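Local coordinates for aspartate aminotransferase (Leishmania major, PDB 4H51), which probably transfers the amino group of aspartate to 2-oxoglutarate, using pyridoxal 5'-phosphate as cofactor and working as a homodimer, at residues R342-E347 and E358-Q363. Sequence-based numbering, arbitrary orientation.
Sequences RTVYDE and EHVINQ
Ile-361 is the bump here, and the notch it fills is a corner formed by the ring of Tyr-345 and the guanidinium group of Arg-342. Its CD1 methyl sits over one ring face in a CH-pi contact, 3.6 Å from the centroid of Tyr-345 and 23° off the ring normal, displaced toward the CD2-CE2 side of the ring. The same CD1 comes within 3.4 Å of Arg-342 NH2. On the branch, CG2 of Ile-361 rests against Tyr-345 CB at 3.6 Å and faces the guanidinium plane near its rim. The side chain of Arg-342 starts off away from the short helix, but two successive bends bring its end back toward Ile-361. Asp-346 OD1, in the guanidinium plane, is a weak, long salt-bridge partner of Arg-342 NH1 that may favour this rotation of the group.

Deeper in, Val-360 CG1 fits between Val-344 and the CB of Tyr-345, 4.1 Å from Val-344 CB, with the two valines crossing at about a right angle. Val-344 also packs on Ala-403 of helix 400-416, and Val-360 on Leu-348, continuing the apolar layer.

The Tyr-345 ring reaches Glu-358 because chi1 (173°) swings CG clear of the backbone N. There its OH donates a 2.7 Å hydrogen bond to the anti lone pair of Glu-358 OE2, the carboxylate standing 84° to the ring.

The chain turns back after helix 320-350 and lays helix 359-362 against it, consistent with the small domain of a fold-type I PLP enzyme. Methyls against a ring do most of the joining, and a single hydrogen bond, probably charge-assisted, fixes the phenol end of this otherwise largely apolar interface.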
loop_
_atom_site.group_PDB
_atom_site.type_symbol
_atom_site.label_atom_id
_atom_site.label_comp_id
_atom_site.label_asym_id
_atom_site.label_seq_id
_atom_site.Cartn_x
_atom_site.Cartn_y
_atom_site.Cartn_z
ATOM N N ARG B 342 34.071 -4.184 -12.821
ATOM C CA ARG B 342 35.430 -4.184 -13.349
ATOM C C ARG B 342 36.287 -5.190 -12.575
ATOM O O ARG B 342 37.079 -5.925 -13.162
ATOM C CB ARG B 342 36.020 -2.765 -13.317
ATOM C CG ARG B 342 37.520 -2.683 -13.585
ATOM C CD ARG B 342 37.884 -3.149 -14.995
ATOM N NE ARG B 342 37.148 -2.451 -16.067
ATOM C CZ ARG B 342 37.370 -2.657 -17.377
ATOM N NH1 ARG B 342 38.286 -3.535 -17.790
ATOM N NH2 ARG B 342 36.674 -1.979 -18.285
ATOM N N THR B 343 36.081 -5.286 -11.264
ATOM C CA THR B 343 36.815 -6.256 -10.484
ATOM C C THR B 343 36.520 -7.705 -10.885
ATOM O O THR B 343 37.429 -8.556 -10.961
ATOM C CB THR B 343 36.505 -6.097 -8.991
ATOM O OG1 THR B 343 36.850 -4.764 -8.570
ATOM C CG2 THR B 343 37.270 -7.074 -8.196
ATOM N N VAL B 344 35.239 -8.014 -11.082
ATOM C CA VAL B 344 34.834 -9.357 -11.515
ATOM C C VAL B 344 35.429 -9.649 -12.886
ATOM O O VAL B 344 36.039 -10.720 -13.099
ATOM C CB VAL B 344 33.274 -9.481 -11.594
ATOM C CG1 VAL B 344 32.872 -10.839 -12.137
ATOM C CG2 VAL B 344 32.669 -9.205 -10.217
ATOM N N TYR B 345 35.257 -8.695 -13.793
ATOM C CA TYR B 345 35.677 -8.838 -15.175
ATOM C C TYR B 345 37.187 -9.016 -15.290
ATOM O O TYR B 345 37.620 -9.910 -15.993
ATOM C CB TYR B 345 35.194 -7.666 -16.008
ATOM C CG TYR B 345 35.709 -7.635 -17.424
ATOM C CD1 TYR B 345 35.239 -8.527 -18.385
ATOM C CD2 TYR B 345 36.663 -6.689 -17.813
ATOM C CE1 TYR B 345 35.716 -8.488 -19.689
ATOM C CE2 TYR B 345 37.161 -6.655 -19.104
ATOM C CZ TYR B 345 36.669 -7.542 -20.042
ATOM O OH TYR B 345 37.159 -7.507 -21.330
ATOM N N ASP B 346 37.969 -8.218 -14.561
ATOM C CA ASP B 346 39.442 -8.324 -14.652
ATOM C C ASP B 346 39.915 -9.665 -14.151
ATOM O O ASP B 346 40.918 -10.205 -14.625
ATOM C CB ASP B 346 40.153 -7.174 -13.905
ATOM C CG ASP B 346 40.049 -5.859 -14.631
ATOM O OD1 ASP B 346 39.863 -5.849 -15.865
ATOM O OD2 ASP B 346 40.121 -4.799 -13.976
ATOM N N GLU B 347 39.186 -10.215 -13.188
ATOM C CA GLU B 347 39.522 -11.498 -12.629
ATOM C C GLU B 347 39.123 -12.627 -13.571
ATOM O O GLU B 347 39.865 -13.602 -13.701
ATOM C CB GLU B 347 38.876 -11.668 -11.262
ATOM C CG GLU B 347 39.230 -12.915 -10.488
ATOM C CD GLU B 347 40.707 -13.002 -10.070
ATOM O OE1 GLU B 347 41.516 -12.119 -10.447
ATOM O OE2 GLU B 347 41.046 -13.983 -9.376
ATOM N N GLU B 358 32.639 -9.704 -21.415
ATOM C CA GLU B 358 32.500 -8.250 -21.530
ATOM C C GLU B 358 31.099 -7.774 -21.116
ATOM O O GLU B 358 30.891 -6.624 -20.757
ATOM C CB GLU B 358 32.861 -7.773 -22.941
ATOM C CG GLU B 358 34.388 -7.786 -23.226
ATOM C CD GLU B 358 34.996 -9.183 -23.423
ATOM O OE1 GLU B 358 34.350 -10.055 -24.047
ATOM O OE2 GLU B 358 36.138 -9.427 -22.961
ATOM N N HIS B 359 30.127 -8.673 -21.154
ATOM C CA HIS B 359 28.810 -8.309 -20.650
ATOM C C HIS B 359 28.837 -7.849 -19.207
ATOM O O HIS B 359 27.990 -7.033 -18.810
ATOM C CB HIS B 359 27.781 -9.407 -20.866
ATOM C CG HIS B 359 28.168 -10.761 -20.316
ATOM N ND1 HIS B 359 29.115 -11.538 -20.883
ATOM C CD2 HIS B 359 27.626 -11.509 -19.267
ATOM C CE1 HIS B 359 29.210 -12.684 -20.197
ATOM N NE2 HIS B 359 28.285 -12.668 -19.211
ATOM N N VAL B 360 29.769 -8.389 -18.424
ATOM C CA VAL B 360 29.915 -8.041 -17.024
ATOM C C VAL B 360 30.135 -6.538 -16.847
ATOM O O VAL B 360 29.497 -5.906 -16.001
ATOM C CB VAL B 360 31.045 -8.825 -16.344
ATOM C CG1 VAL B 360 31.208 -8.377 -14.907
ATOM C CG2 VAL B 360 30.801 -10.335 -16.419
ATOM N N ILE B 361 31.027 -5.966 -17.656
ATOM C CA ILE B 361 31.281 -4.524 -17.595
ATOM C C ILE B 361 30.338 -3.706 -18.477
ATOM O O ILE B 361 30.124 -2.520 -18.223
ATOM C CB ILE B 361 32.774 -4.169 -17.881
ATOM C CG1 ILE B 361 33.308 -4.882 -19.129
ATOM C CG2 ILE B 361 33.664 -4.534 -16.714
ATOM C CD1 ILE B 361 34.686 -4.385 -19.549
ATOM N N ASN B 362 29.767 -4.293 -19.528
ATOM C CA ASN B 362 28.869 -3.552 -20.390
ATOM C C ASN B 362 27.429 -3.479 -19.879
ATOM O O ASN B 362 26.691 -2.559 -20.214
ATOM C CB ASN B 362 28.867 -4.097 -21.835
ATOM C CG ASN B 362 30.230 -4.020 -22.503
ATOM O OD1 ASN B 362 31.041 -3.146 -22.203
ATOM N ND2 ASN B 362 30.519 -4.982 -23.381
ATOM N N GLN B 363 26.994 -4.461 -19.089
ATOM C CA GLN B 363 25.683 -4.399 -18.503
ATOM C C GLN B 363 25.694 -3.271 -17.457
ATOM O O GLN B 363 26.743 -2.944 -16.895
ATOM C CB GLN B 363 25.271 -5.766 -17.905
ATOM C CG GLN B 363 24.862 -6.767 -18.983
ATOM C CD GLN B 363 24.786 -8.193 -18.481
ATOM O OE1 GLN B 363 25.016 -8.423 -17.327
ATOM N NE2 GLN B 363 24.425 -9.147 -19.351
#